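Local coordinates for protein DOA1 (PDB 3ODT) that probably binds ubiquitin through its WD40 beta-propeller domain and so takes part in controlling the turnover of F-box proteins, at residues Y8-T13 and L288-S293; K165-W170 and D185-L190; C66-K71 and L110-G115; K15-D20 and D38-L43. One frame throughout, in Å; residues are numbered along the deposited sequence.

In the fold
The seven four-stranded blades of this WD40 propeller contain no helix, and the four contacts sample three ways of holding them together. Contact 1 lies within one blade and joins the two ends of the chain by backbone hydrogen bonds. Contacts 2 and 3 each bridge successive blades, without a hydrogen bond across: branched aliphatic side chains and a lysine stem do the work in one, sulphur and an aromatic face in the other. Contact 4 is the polar one, tying a loop to a turn through histidine, carboxylate and guanidinium. All four are partly buried; the centre of contact 3 lies nearest that of the chain, about 12 Å away; those of contacts 1 and 4 are about 17 Å out, and these two touch through Leu288 and Lys15.

Contact 1. Residues Y8-T13 and L288-S293; sequences YQLSAT and LVRIFS
Gln9 and Ser293 pair backbone to backbone where strand 9-14 completes the sheet of strands 289-293, 280-284 and 269-274. This is the Velcro closure of a WD40 propeller: the last of the seven blades takes its outer strand from the start of the chain. The two bonds of the pair, Gln9 N to Ser293 O and Ser293 N to Gln9 O, both measure 2.9 Å. Further along, a classic beta bulge sets Ser11 and Ala12 together against Ile291, whose O accepts from Ser11 N at 2.7 Å and from Ala12 N at 3.2 Å.

Phe292 has a large share of the side-chain packing. Its CB lies 3.7 Å from Gln9 O and also touches Tyr8 CD2. With CG beside the backbone N (chi1 -72°), the ring then follows the other strand: CD2 comes within 3.5 Å of Leu10 N, CE2 meets Leu10 CA, and CZ at the tip rests against Leu10 CD1. That methyl sits over one ring face, a CH-pi contact 4.2 Å from the Phe292 centroid. Tyr8 turns its ring edge to Phe292 O, while its hydroxyl bonds to Gly278 O. At the far end Thr13 CG2 meets both methyls of Leu288, CD1 at 3.9 Å.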
loop_
_atom_site.group_PDB
_atom_site.type_symbol
_atom_site.label_atom_id
_atom_site.label_comp_id
_atom_site.label_asym_id
_atom_site.label_seq_id
_atom_site.Cartn_x
_atom_site.Cartn_y
_atom_site.Cartn_z
ATOM N N TYR A 8 16.094 1.407 -12.661
ATOM C CA TYR A 8 16.264 1.865 -11.295
ATOM C C TYR A 8 17.449 1.150 -10.669
ATOM O O TYR A 8 17.671 -0.043 -10.916
ATOM C CB TYR A 8 15.020 1.488 -10.496
ATOM C CG TYR A 8 13.858 2.421 -10.663
ATOM C CD1 TYR A 8 12.992 2.299 -11.730
ATOM C CD2 TYR A 8 13.625 3.423 -9.731
ATOM C CE1 TYR A 8 11.911 3.162 -11.875
ATOM C CE2 TYR A 8 12.548 4.313 -9.876
ATOM C CZ TYR A 8 11.702 4.169 -10.951
ATOM O OH TYR A 8 10.635 5.016 -11.061
ATOM N N GLN A 9 18.182 1.867 -9.834
ATOM C CA GLN A 9 19.241 1.256 -9.058
ATOM C C GLN A 9 19.139 1.672 -7.605
ATOM O O GLN A 9 18.486 2.646 -7.283
ATOM C CB GLN A 9 20.624 1.606 -9.654
ATOM C CG GLN A 9 20.669 1.250 -11.146
ATOM C CD GLN A 9 22.061 1.122 -11.758
ATOM O OE1 GLN A 9 22.203 1.068 -12.994
ATOM N NE2 GLN A 9 23.080 1.063 -10.920
ATOM N N LEU A 10 19.753 0.900 -6.726
ATOM C CA LEU A 10 19.630 1.151 -5.301
ATOM C C LEU A 10 20.196 2.538 -4.999
ATOM O O LEU A 10 21.316 2.876 -5.407
ATOM C CB LEU A 10 20.382 0.085 -4.501
ATOM C CG LEU A 10 20.342 0.187 -2.975
ATOM C CD1 LEU A 10 18.943 -0.067 -2.496
ATOM C CD2 LEU A 10 21.306 -0.797 -2.354
ATOM N N SER A 11 19.380 3.319 -4.291
ATOM C CA SER A 11 19.781 4.627 -3.766
ATOM C C SER A 11 20.193 4.597 -2.305
ATOM O O SER A 11 21.184 5.222 -1.921
ATOM C CB SER A 11 18.614 5.608 -3.905
ATOM O OG SER A 11 18.981 6.900 -3.437
ATOM N N ALA A 12 19.433 3.891 -1.476
ATOM C CA ALA A 12 19.734 3.825 -0.049
ATOM C C ALA A 12 19.103 2.596 0.571
ATOM O O ALA A 12 18.047 2.127 0.151
ATOM C CB ALA A 12 19.224 5.040 0.653
ATOM N N THR A 13 19.782 2.113 1.590
ATOM C CA THR A 13 19.330 1.044 2.441
ATOM C C THR A 13 19.111 1.607 3.842
ATOM O O THR A 13 20.017 2.180 4.455
ATOM C CB THR A 13 20.354 -0.079 2.478
ATOM O OG1 THR A 13 20.606 -0.508 1.142
ATOM C CG2 THR A 13 19.817 -1.233 3.284
ATOM N N LEU A 288 14.444 -4.539 6.126
ATOM C CA LEU A 288 14.966 -3.335 5.525
ATOM C C LEU A 288 13.903 -2.554 4.748
ATOM O O LEU A 288 12.986 -3.130 4.146
ATOM C CB LEU A 288 16.099 -3.683 4.553
ATOM C CG LEU A 288 17.350 -4.249 5.198
ATOM C CD1 LEU A 288 18.300 -4.705 4.131
ATOM C CD2 LEU A 288 17.971 -3.216 6.163
ATOM N N VAL A 289 14.101 -1.250 4.740
ATOM C CA VAL A 289 13.504 -0.369 3.751
ATOM C C VAL A 289 14.606 -0.049 2.730
ATOM O O VAL A 289 15.766 0.173 3.099
ATOM C CB VAL A 289 12.987 0.919 4.428
ATOM C CG1 VAL A 289 12.474 1.869 3.384
ATOM C CG2 VAL A 289 11.899 0.614 5.471
ATOM N N ARG A 290 14.250 -0.030 1.452
ATOM C CA ARG A 290 15.190 0.395 0.407
ATOM C C ARG A 290 14.554 1.474 -0.455
ATOM O O ARG A 290 13.337 1.547 -0.572
ATOM C CB ARG A 290 15.593 -0.790 -0.475
ATOM C CG ARG A 290 16.429 -1.866 0.208
ATOM C CD ARG A 290 16.623 -2.985 -0.787
ATOM N NE ARG A 290 17.518 -4.037 -0.320
ATOM C CZ ARG A 290 17.165 -5.055 0.466
ATOM N NH1 ARG A 290 15.932 -5.141 0.964
ATOM N NH2 ARG A 290 18.056 -5.990 0.769
ATOM N N ILE A 291 15.386 2.356 -1.000
ATOM C CA ILE A 291 14.938 3.351 -1.957
ATOM C C ILE A 291 15.713 3.105 -3.232
ATOM O O ILE A 291 16.931 2.902 -3.180
ATOM C CB ILE A 291 15.179 4.759 -1.440
ATOM C CG1 ILE A 291 14.387 4.961 -0.143
ATOM C CG2 ILE A 291 14.781 5.773 -2.467
ATOM C CD1 ILE A 291 14.652 6.240 0.477
ATOM N N PHE A 292 14.995 3.025 -4.339
ATOM C CA PHE A 292 15.588 2.895 -5.672
ATOM C C PHE A 292 15.305 4.150 -6.492
ATOM O O PHE A 292 14.263 4.759 -6.325
ATOM C CB PHE A 292 14.986 1.671 -6.386
ATOM C CG PHE A 292 15.462 0.374 -5.828
ATOM C CD1 PHE A 292 14.860 -0.166 -4.707
ATOM C CD2 PHE A 292 16.517 -0.296 -6.409
ATOM C CE1 PHE A 292 15.318 -1.354 -4.167
ATOM C CE2 PHE A 292 16.985 -1.480 -5.862
ATOM C CZ PHE A 292 16.392 -2.002 -4.746
ATOM N N SER A 293 16.225 4.500 -7.394
ATOM C CA SER A 293 16.091 5.676 -8.217
ATOM C C SER A 293 16.595 5.435 -9.627
ATOM O O SER A 293 17.518 4.651 -9.843
ATOM C CB SER A 293 16.866 6.831 -7.590
ATOM O OG SER A 293 16.630 8.041 -8.288
#

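Contact 2. Residues K165-W170 and D185-L190; sequences KTIKLW and DVVRHL
Ile167 holds CG1 beside its backbone N (chi1 -65°) and Val187 holds CG1 anti to its own (chi1 -167°), which points the two branches at each other across the interface between neighbouring blades of the WD40 propeller. Strand 167-171 is the third strand of one blade, strand 187-194 the innermost strand of the next, and no hydrogen bond joins the two segments; they are held by apolar side chains and by the stem of Lys165 lying on the Asp185 backbone.

Ile167 CG1 and Val187 CG1 meet at 3.9 Å, the side chains crossing at about a right angle. The end of Ile167 follows, its CD1 lying 4.0 Å from the same Val187 CG1. Leu190 comes in alongside, running in the opposite direction to Ile167, and its CD2 touches Ile167 CG2 at 4.1 Å and CG1 equally closely. Phe198 and Ser200 of strand 197-202 also pack on Ile167, so that the isoleucine is buried. The other branch of Val187, CG2, lies against the Lys165-Thr166 backbone, 4.0 Å from Thr166 O.

Where the chains enter their strands, Lys165 lies across the backbone of Asp185. Its CA-H points at Asp185 O, with CA to O 3.4 Å, and CB and CG continue over the same peptide. CD reaches Asp185 N at 3.6 Å before the chain bends at chi3 (-70°), and NZ makes a weak bond to Asn184 OD1. The carboxylate of Asp185 turns back on its own chain: OD1 accepts from Val186 N at 2.7 Å, on its anti side.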
loop_
_atom_site.group_PDB
_atom_site.type_symbol
_atom_site.label_atom_id
_atom_site.label_comp_id
_atom_site.label_asym_id
_atom_site.label_seq_id
_atom_site.Cartn_x
_atom_site.Cartn_y
_atom_site.Cartn_z
ATOM N N LYS A 165 -11.999 -13.671 -3.265
ATOM C CA LYS A 165 -11.690 -13.737 -4.703
ATOM C C LYS A 165 -12.449 -12.703 -5.537
ATOM O O LYS A 165 -12.539 -12.826 -6.737
ATOM C CB LYS A 165 -11.861 -15.153 -5.266
ATOM C CG LYS A 165 -11.137 -16.190 -4.448
ATOM C CD LYS A 165 -11.177 -17.563 -5.099
ATOM C CE LYS A 165 -12.584 -18.143 -5.045
ATOM N NZ LYS A 165 -12.694 -19.520 -5.671
ATOM N N THR A 166 -12.988 -11.681 -4.873
ATOM C CA THR A 166 -13.721 -10.635 -5.577
ATOM C C THR A 166 -13.171 -9.255 -5.246
ATOM O O THR A 166 -12.506 -9.049 -4.210
ATOM C CB THR A 166 -15.231 -10.620 -5.257
ATOM O OG1 THR A 166 -15.432 -10.079 -3.938
ATOM C CG2 THR A 166 -15.883 -12.019 -5.401
ATOM N N ILE A 167 -13.475 -8.329 -6.148
ATOM C CA ILE A 167 -13.274 -6.886 -5.988
ATOM C C ILE A 167 -14.682 -6.300 -5.957
ATOM O O ILE A 167 -15.511 -6.709 -6.763
ATOM C CB ILE A 167 -12.456 -6.307 -7.158
ATOM C CG1 ILE A 167 -11.047 -6.916 -7.111
ATOM C CG2 ILE A 167 -12.359 -4.804 -7.065
ATOM C CD1 ILE A 167 -10.523 -7.307 -8.423
ATOM N N LYS A 168 -14.963 -5.379 -5.036
ATOM C CA LYS A 168 -16.270 -4.745 -4.985
ATOM C C LYS A 168 -16.129 -3.249 -5.109
ATOM O O LYS A 168 -15.248 -2.655 -4.458
ATOM C CB LYS A 168 -17.017 -5.103 -3.699
ATOM C CG LYS A 168 -17.535 -6.541 -3.690
ATOM C CD LYS A 168 -18.090 -6.989 -2.341
ATOM C CE LYS A 168 -18.469 -8.487 -2.369
ATOM N NZ LYS A 168 -19.634 -8.756 -3.233
ATOM N N LEU A 169 -16.999 -2.649 -5.915
ATOM C CA LEU A 169 -17.168 -1.214 -6.011
ATOM C C LEU A 169 -18.393 -0.809 -5.196
ATOM O O LEU A 169 -19.445 -1.456 -5.272
ATOM C CB LEU A 169 -17.366 -0.834 -7.469
ATOM C CG LEU A 169 -17.747 0.612 -7.772
ATOM C CD1 LEU A 169 -16.617 1.565 -7.418
ATOM C CD2 LEU A 169 -18.123 0.776 -9.247
ATOM N N TRP A 170 -18.237 0.217 -4.372
ATOM C CA TRP A 170 -19.229 0.655 -3.398
ATOM C C TRP A 170 -19.601 2.081 -3.689
ATOM O O TRP A 170 -18.781 2.853 -4.183
ATOM C CB TRP A 170 -18.591 0.642 -2.004
ATOM C CG TRP A 170 -18.021 -0.647 -1.576
ATOM C CD1 TRP A 170 -16.857 -1.211 -2.014
ATOM C CD2 TRP A 170 -18.575 -1.553 -0.616
ATOM N NE1 TRP A 170 -16.663 -2.417 -1.388
ATOM C CE2 TRP A 170 -17.701 -2.652 -0.527
ATOM C CE3 TRP A 170 -19.721 -1.530 0.195
ATOM C CZ2 TRP A 170 -17.917 -3.709 0.338
ATOM C CZ3 TRP A 170 -19.939 -2.596 1.049
ATOM C CH2 TRP A 170 -19.028 -3.665 1.128
ATOM N N ASP A 185 -8.491 -16.318 -7.135
ATOM C CA ASP A 185 -7.680 -16.484 -5.949
ATOM C C ASP A 185 -7.808 -15.192 -5.158
ATOM O O ASP A 185 -8.464 -14.238 -5.592
ATOM C CB ASP A 185 -6.216 -16.727 -6.327
ATOM C CG ASP A 185 -5.425 -17.510 -5.263
ATOM O OD1 ASP A 185 -5.792 -17.522 -4.059
ATOM O OD2 ASP A 185 -4.368 -18.068 -5.646
ATOM N N VAL A 186 -7.199 -15.185 -3.988
ATOM C CA VAL A 186 -7.236 -14.055 -3.079
ATOM C C VAL A 186 -6.768 -12.794 -3.796
ATOM O O VAL A 186 -5.717 -12.804 -4.436
ATOM C CB VAL A 186 -6.288 -14.347 -1.916
ATOM C CG1 VAL A 186 -6.085 -13.108 -1.060
ATOM C CG2 VAL A 186 -6.749 -15.591 -1.112
ATOM N N VAL A 187 -7.544 -11.715 -3.712
ATOM C CA VAL A 187 -7.124 -10.419 -4.288
ATOM C C VAL A 187 -6.446 -9.611 -3.192
ATOM O O VAL A 187 -7.010 -9.438 -2.101
ATOM C CB VAL A 187 -8.296 -9.642 -4.894
ATOM C CG1 VAL A 187 -7.768 -8.511 -5.742
ATOM C CG2 VAL A 187 -9.124 -10.572 -5.766
ATOM N N ARG A 188 -5.225 -9.163 -3.466
ATOM C CA ARG A 188 -4.376 -8.598 -2.442
ATOM C C ARG A 188 -4.262 -7.074 -2.480
ATOM O O ARG A 188 -4.026 -6.429 -1.451
ATOM C CB ARG A 188 -2.975 -9.176 -2.569
ATOM C CG ARG A 188 -2.854 -10.657 -2.231
ATOM C CD ARG A 188 -3.156 -10.924 -0.802
ATOM N NE ARG A 188 -2.174 -10.419 0.180
ATOM C CZ ARG A 188 -1.376 -11.176 0.928
ATOM N NH1 ARG A 188 -1.346 -12.515 0.771
ATOM N NH2 ARG A 188 -0.587 -10.593 1.829
ATOM N N HIS A 189 -4.385 -6.483 -3.662
ATOM C CA HIS A 189 -4.161 -5.044 -3.737
ATOM C C HIS A 189 -4.786 -4.409 -4.956
ATOM O O HIS A 189 -5.058 -5.070 -5.959
ATOM C CB HIS A 189 -2.648 -4.715 -3.666
ATOM C CG HIS A 189 -2.359 -3.528 -2.796
ATOM N ND1 HIS A 189 -2.493 -3.561 -1.425
ATOM C CD2 HIS A 189 -1.964 -2.265 -3.101
ATOM C CE1 HIS A 189 -2.196 -2.376 -0.929
ATOM N NE2 HIS A 189 -1.881 -1.562 -1.927
ATOM N N LEU A 190 -4.975 -3.101 -4.856
ATOM C CA LEU A 190 -5.641 -2.304 -5.857
ATOM C C LEU A 190 -4.902 -0.998 -6.107
ATOM O O LEU A 190 -4.345 -0.410 -5.181
ATOM C CB LEU A 190 -7.056 -1.979 -5.405
ATOM C CG LEU A 190 -8.029 -3.110 -5.071
ATOM C CD1 LEU A 190 -9.246 -2.565 -4.352
ATOM C CD2 LEU A 190 -8.421 -3.815 -6.352
#

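Contact 3. Residues C66-K71 and L110-G115; sequences CYDSEK and LSFQDG
Phe112 and Asp68 form the centre of a blade-to-blade contact in the propeller. Strand 62-68 and strand 107-113 are the innermost strands of successive blades; their short segments run in much the same direction, 28° apart, with axes approaching to 5.9 Å, and no hydrogen bond links them.

The aromatic contacts come first. Phe112 CG is anti to the backbone N (chi1 177°), which extends the ring toward the other blade and under Asp68. Asp68 CA stands almost exactly over the ring centre, 3.7 Å from the Phe112 centroid, a CH-pi contact. The carboxylate continues over the same face toward CE1 and CZ, stacked with its plane 24° from that of the ring; Asp68 CG is 3.3 Å from Phe112 CE1. Tyr67 O comes in obliquely, 3.5 Å from Phe112 CD2.

Sulphur packing makes up the second group. Cys66 SG rests on Leu110 CB at 3.9 Å and on Phe112 CB at 4.0 Å, filling the angle between these two side chains and the Ser111 backbone.

The hydrogen bonds lie within 66-71. Asp68 OD1 accepts from Glu70 N and from Lys71 N, both at 2.9 Å, as an Asx turn and Asx motif that shape the chain leaving the strand. With an alanine at Asp68, those two amides would probably lose their shared acceptor, leaving the turn looser and the CE1-CZ side of the ring less covered. The carboxylate thus seems to rely on backbone N-H groups to offset its charge, so that it can lie flat against a ring that offers it no hydrogen bond.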
loop_
_atom_site.group_PDB
_atom_site.type_symbol
_atom_site.label_atom_id
_atom_site.label_comp_id
_atom_site.label_asym_id
_atom_site.label_seq_id
_atom_site.Cartn_x
_atom_site.Cartn_y
_atom_site.Cartn_z
ATOM N N CYS A 66 -0.347 4.965 6.143
ATOM C CA CYS A 66 -0.584 5.971 5.114
ATOM C C CYS A 66 -0.287 7.333 5.716
ATOM O O CYS A 66 0.050 7.444 6.906
ATOM C CB CYS A 66 -1.997 5.894 4.534
ATOM S SG CYS A 66 -3.314 6.393 5.656
ATOM N N TYR A 67 -0.418 8.365 4.895
ATOM C CA TYR A 67 -0.019 9.699 5.298
ATOM C C TYR A 67 -1.140 10.684 4.961
ATOM O O TYR A 67 -1.568 10.782 3.809
ATOM C CB TYR A 67 1.280 10.109 4.607
ATOM C CG TYR A 67 1.719 11.529 4.928
ATOM C CD1 TYR A 67 1.953 11.921 6.243
ATOM C CD2 TYR A 67 1.919 12.472 3.919
ATOM C CE1 TYR A 67 2.344 13.185 6.545
ATOM C CE2 TYR A 67 2.320 13.748 4.222
ATOM C CZ TYR A 67 2.517 14.107 5.548
ATOM O OH TYR A 67 2.911 15.384 5.898
ATOM N N ASP A 68 -1.640 11.351 6.002
ATOM C CA ASP A 68 -2.614 12.423 5.879
ATOM C C ASP A 68 -1.786 13.697 5.732
ATOM O O ASP A 68 -1.170 14.201 6.678
ATOM C CB ASP A 68 -3.532 12.480 7.104
ATOM C CG ASP A 68 -4.471 13.699 7.110
ATOM O OD1 ASP A 68 -4.175 14.746 6.464
ATOM O OD2 ASP A 68 -5.519 13.623 7.810
ATOM N N SER A 69 -1.757 14.194 4.502
ATOM C CA SER A 69 -0.895 15.295 4.118
ATOM C C SER A 69 -1.406 16.677 4.566
ATOM O O SER A 69 -0.670 17.671 4.500
ATOM C CB SER A 69 -0.722 15.275 2.598
ATOM O OG SER A 69 -1.983 15.190 1.928
ATOM N N GLU A 70 -2.646 16.783 5.011
ATOM C CA GLU A 70 -3.076 18.091 5.537
ATOM C C GLU A 70 -2.820 18.192 7.054
ATOM O O GLU A 70 -2.238 19.176 7.532
ATOM C CB GLU A 70 -4.535 18.419 5.151
ATOM C CG GLU A 70 -4.661 18.803 3.652
ATOM C CD GLU A 70 -6.011 19.362 3.243
ATOM O OE1 GLU A 70 -6.918 19.484 4.108
ATOM O OE2 GLU A 70 -6.165 19.683 2.027
ATOM N N LYS A 71 -3.210 17.162 7.806
ATOM C CA LYS A 71 -2.911 17.098 9.235
ATOM C C LYS A 71 -1.434 16.754 9.518
ATOM O O LYS A 71 -0.942 16.950 10.638
ATOM C CB LYS A 71 -3.830 16.087 9.920
ATOM C CG LYS A 71 -5.297 16.501 10.010
ATOM C CD LYS A 71 -6.041 15.471 10.812
ATOM C CE LYS A 71 -7.532 15.770 10.928
ATOM N NZ LYS A 71 -7.753 16.655 12.096
ATOM N N LEU A 110 -4.239 0.629 4.554
ATOM C CA LEU A 110 -4.633 1.996 4.841
ATOM C C LEU A 110 -4.353 2.826 3.599
ATOM O O LEU A 110 -3.340 2.622 2.900
ATOM C CB LEU A 110 -3.852 2.598 6.022
ATOM C CG LEU A 110 -4.345 2.191 7.396
ATOM C CD1 LEU A 110 -3.341 2.615 8.450
ATOM C CD2 LEU A 110 -5.720 2.817 7.677
ATOM N N SER A 111 -5.228 3.792 3.339
ATOM C CA SER A 111 -5.027 4.743 2.256
ATOM C C SER A 111 -5.687 6.066 2.642
ATOM O O SER A 111 -6.675 6.086 3.366
ATOM C CB SER A 111 -5.649 4.184 0.973
ATOM O OG SER A 111 -5.233 4.936 -0.148
ATOM N N PHE A 112 -5.125 7.162 2.142
ATOM C CA PHE A 112 -5.661 8.483 2.350
ATOM C C PHE A 112 -5.789 9.212 1.019
ATOM O O PHE A 112 -4.869 9.235 0.194
ATOM C CB PHE A 112 -4.761 9.274 3.299
ATOM C CG PHE A 112 -5.186 10.683 3.520
ATOM C CD1 PHE A 112 -6.048 10.995 4.556
ATOM C CD2 PHE A 112 -4.710 11.716 2.722
ATOM C CE1 PHE A 112 -6.423 12.326 4.789
ATOM C CE2 PHE A 112 -5.090 13.032 2.958
ATOM C CZ PHE A 112 -5.960 13.319 3.982
ATOM N N GLN A 113 -6.957 9.797 0.825
ATOM C CA GLN A 113 -7.197 10.633 -0.333
ATOM C C GLN A 113 -8.228 11.719 -0.022
ATOM O O GLN A 113 -9.316 11.418 0.438
ATOM C CB GLN A 113 -7.695 9.750 -1.469
ATOM C CG GLN A 113 -7.498 10.339 -2.851
ATOM C CD GLN A 113 -7.624 9.290 -3.898
ATOM O OE1 GLN A 113 -6.762 8.420 -4.022
ATOM N NE2 GLN A 113 -8.722 9.325 -4.634
ATOM N N ASP A 114 -7.874 12.976 -0.272
ATOM C CA ASP A 114 -8.829 14.074 -0.260
ATOM C C ASP A 114 -9.615 14.111 1.055
ATOM O O ASP A 114 -10.836 14.246 1.047
ATOM C CB ASP A 114 -9.788 13.931 -1.445
ATOM C CG ASP A 114 -9.067 14.002 -2.798
ATOM O OD1 ASP A 114 -8.260 14.936 -2.991
ATOM O OD2 ASP A 114 -9.311 13.122 -3.662
ATOM N N GLY A 115 -8.912 13.953 2.177
ATOM C CA GLY A 115 -9.531 14.045 3.493
ATOM C C GLY A 115 -10.171 12.764 3.985
ATOM O O GLY A 115 -10.682 12.719 5.111
#

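Contact 4. Residues K15-D20 and D38-L43; sequences KGHDQD and DGTVRL
His17 has Arg42 over one face of its ring and Asp38 at its edge. Arg42 CD makes the CH-pi contact, 3.5 Å from the His17 centroid, and NE lies beside it, nearer the rim. At the edge, His17 ND1 donates to Asp38 OD2 at 3.0 Å, with that oxygen nearly in the ring plane. The guanidinium stands steeply to the ring, 72° between planes, and Gly16 O and His17 N lie over one of its faces.

Asp38 is gripped from several directions. OD2 also accepts from Asp18 N at 2.9 Å, on the anti side, and from Arg42 NH2 in a salt bridge of 3.3 Å; OD1 takes both Thr40 N and Thr40 OG1, the former closing an Asx turn. An asparagine in place of Asp38 would probably leave Arg42 without its charge mate and His17 ND1 more weakly held.

With His17 NE2 bonded to Ser34 OG, the chain of serine, histidine and aspartate is the hydrogen-bond network characteristic of WD40 repeats. It pins the loop between strands 9-14 and 21-26 to the turn joining strands 31-36 and 40-46; at the loop's end Asp20 binds calcium with Ser285 and Asn287, beside strand 289-293.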
loop_
_atom_site.group_PDB
_atom_site.type_symbol
_atom_site.label_atom_id
_atom_site.label_comp_id
_atom_site.label_asym_id
_atom_site.label_seq_id
_atom_site.Cartn_x
_atom_site.Cartn_y
_atom_site.Cartn_z
ATOM N N LYS A 15 18.179 0.855 7.481
ATOM C CA LYS A 15 18.284 -0.196 8.468
ATOM C C LYS A 15 17.811 0.315 9.834
ATOM O O LYS A 15 18.172 1.396 10.239
ATOM C CB LYS A 15 19.751 -0.650 8.542
ATOM C CG LYS A 15 20.022 -1.788 9.499
ATOM C CD LYS A 15 21.468 -2.240 9.475
ATOM C CE LYS A 15 21.649 -3.497 10.395
ATOM N NZ LYS A 15 23.031 -4.067 10.499
ATOM N N GLY A 16 16.993 -0.472 10.518
ATOM C CA GLY A 16 16.570 -0.131 11.859
ATOM C C GLY A 16 15.476 -1.049 12.381
ATOM O O GLY A 16 15.457 -1.387 13.564
ATOM N N HIS A 17 14.546 -1.446 11.517
ATOM C CA HIS A 17 13.500 -2.339 11.969
ATOM C C HIS A 17 14.078 -3.696 12.373
ATOM O O HIS A 17 15.021 -4.199 11.762
ATOM C CB HIS A 17 12.445 -2.535 10.871
ATOM C CG HIS A 17 11.499 -1.385 10.721
ATOM N ND1 HIS A 17 10.621 -1.023 11.711
ATOM C CD2 HIS A 17 11.313 -0.506 9.702
ATOM C CE1 HIS A 17 9.897 0.002 11.298
ATOM N NE2 HIS A 17 10.311 0.341 10.089
ATOM N N ASP A 18 13.459 -4.317 13.370
ATOM C CA ASP A 18 13.920 -5.609 13.860
ATOM C C ASP A 18 13.059 -6.804 13.391
ATOM O O ASP A 18 13.339 -7.944 13.755
ATOM C CB ASP A 18 13.945 -5.588 15.382
ATOM C CG ASP A 18 14.916 -4.575 15.913
ATOM O OD1 ASP A 18 16.025 -4.461 15.326
ATOM O OD2 ASP A 18 14.575 -3.930 16.929
ATOM N N GLN A 19 11.979 -6.521 12.661
ATOM C CA GLN A 19 11.169 -7.564 12.042
ATOM C C GLN A 19 10.651 -7.051 10.699
ATOM O O GLN A 19 10.955 -5.926 10.308
ATOM C CB GLN A 19 10.005 -7.969 12.958
ATOM C CG GLN A 19 10.420 -8.566 14.290
ATOM C CD GLN A 19 11.055 -9.933 14.171
ATOM O OE1 GLN A 19 10.868 -10.637 13.175
ATOM N NE2 GLN A 19 11.822 -10.327 15.202
ATOM N N ASP A 20 9.870 -7.866 9.997
ATOM C CA ASP A 20 9.532 -7.531 8.630
ATOM C C ASP A 20 8.966 -6.128 8.533
ATOM O O ASP A 20 8.150 -5.722 9.372
ATOM C CB ASP A 20 8.480 -8.492 8.050
ATOM C CG ASP A 20 9.004 -9.891 7.836
ATOM O OD1 ASP A 20 9.997 -10.274 8.452
ATOM O OD2 ASP A 20 8.412 -10.604 7.019
ATOM N N ASP A 38 7.769 -5.360 14.183
ATOM C CA ASP A 38 8.459 -4.983 15.425
ATOM C C ASP A 38 7.652 -3.973 16.268
ATOM O O ASP A 38 8.055 -3.606 17.363
ATOM C CB ASP A 38 9.909 -4.496 15.181
ATOM C CG ASP A 38 10.002 -3.136 14.483
ATOM O OD1 ASP A 38 8.979 -2.445 14.322
ATOM O OD2 ASP A 38 11.148 -2.743 14.111
ATOM N N GLY A 39 6.508 -3.544 15.747
ATOM C CA GLY A 39 5.599 -2.701 16.479
ATOM C C GLY A 39 5.903 -1.216 16.377
ATOM O O GLY A 39 5.246 -0.417 17.044
ATOM N N THR A 40 6.868 -0.845 15.539
ATOM C CA THR A 40 7.277 0.539 15.420
ATOM C C THR A 40 6.855 1.171 14.100
ATOM O O THR A 40 6.666 0.476 13.084
ATOM C CB THR A 40 8.807 0.736 15.598
ATOM O OG1 THR A 40 9.517 0.197 14.471
ATOM C CG2 THR A 40 9.302 0.115 16.888
ATOM N N VAL A 41 6.707 2.490 14.158
ATOM C CA VAL A 41 6.572 3.371 12.993
ATOM C C VAL A 41 7.865 4.159 12.960
ATOM O O VAL A 41 8.232 4.773 13.957
ATOM C CB VAL A 41 5.443 4.384 13.175
ATOM C CG1 VAL A 41 5.308 5.263 11.930
ATOM C CG2 VAL A 41 4.131 3.679 13.492
ATOM N N ARG A 42 8.556 4.138 11.832
ATOM C CA ARG A 42 9.778 4.903 11.642
ATOM C C ARG A 42 9.643 5.915 10.547
ATOM O O ARG A 42 9.063 5.648 9.493
ATOM C CB ARG A 42 10.940 3.962 11.369
ATOM C CG ARG A 42 11.254 3.152 12.577
ATOM C CD ARG A 42 12.317 2.145 12.323
ATOM N NE ARG A 42 12.202 1.105 13.341
ATOM C CZ ARG A 42 13.082 0.854 14.289
ATOM N NH1 ARG A 42 14.182 1.564 14.413
ATOM N NH2 ARG A 42 12.823 -0.127 15.119
ATOM N N LEU A 43 10.166 7.096 10.835
ATOM C CA LEU A 43 10.260 8.205 9.901
ATOM C C LEU A 43 11.719 8.347 9.527
ATOM O O LEU A 43 12.601 8.491 10.404
ATOM C CB LEU A 43 9.757 9.482 10.553
ATOM C CG LEU A 43 9.871 10.719 9.679
ATOM C CD1 LEU A 43 8.979 10.610 8.446
ATOM C CD2 LEU A 43 9.490 11.936 10.500
#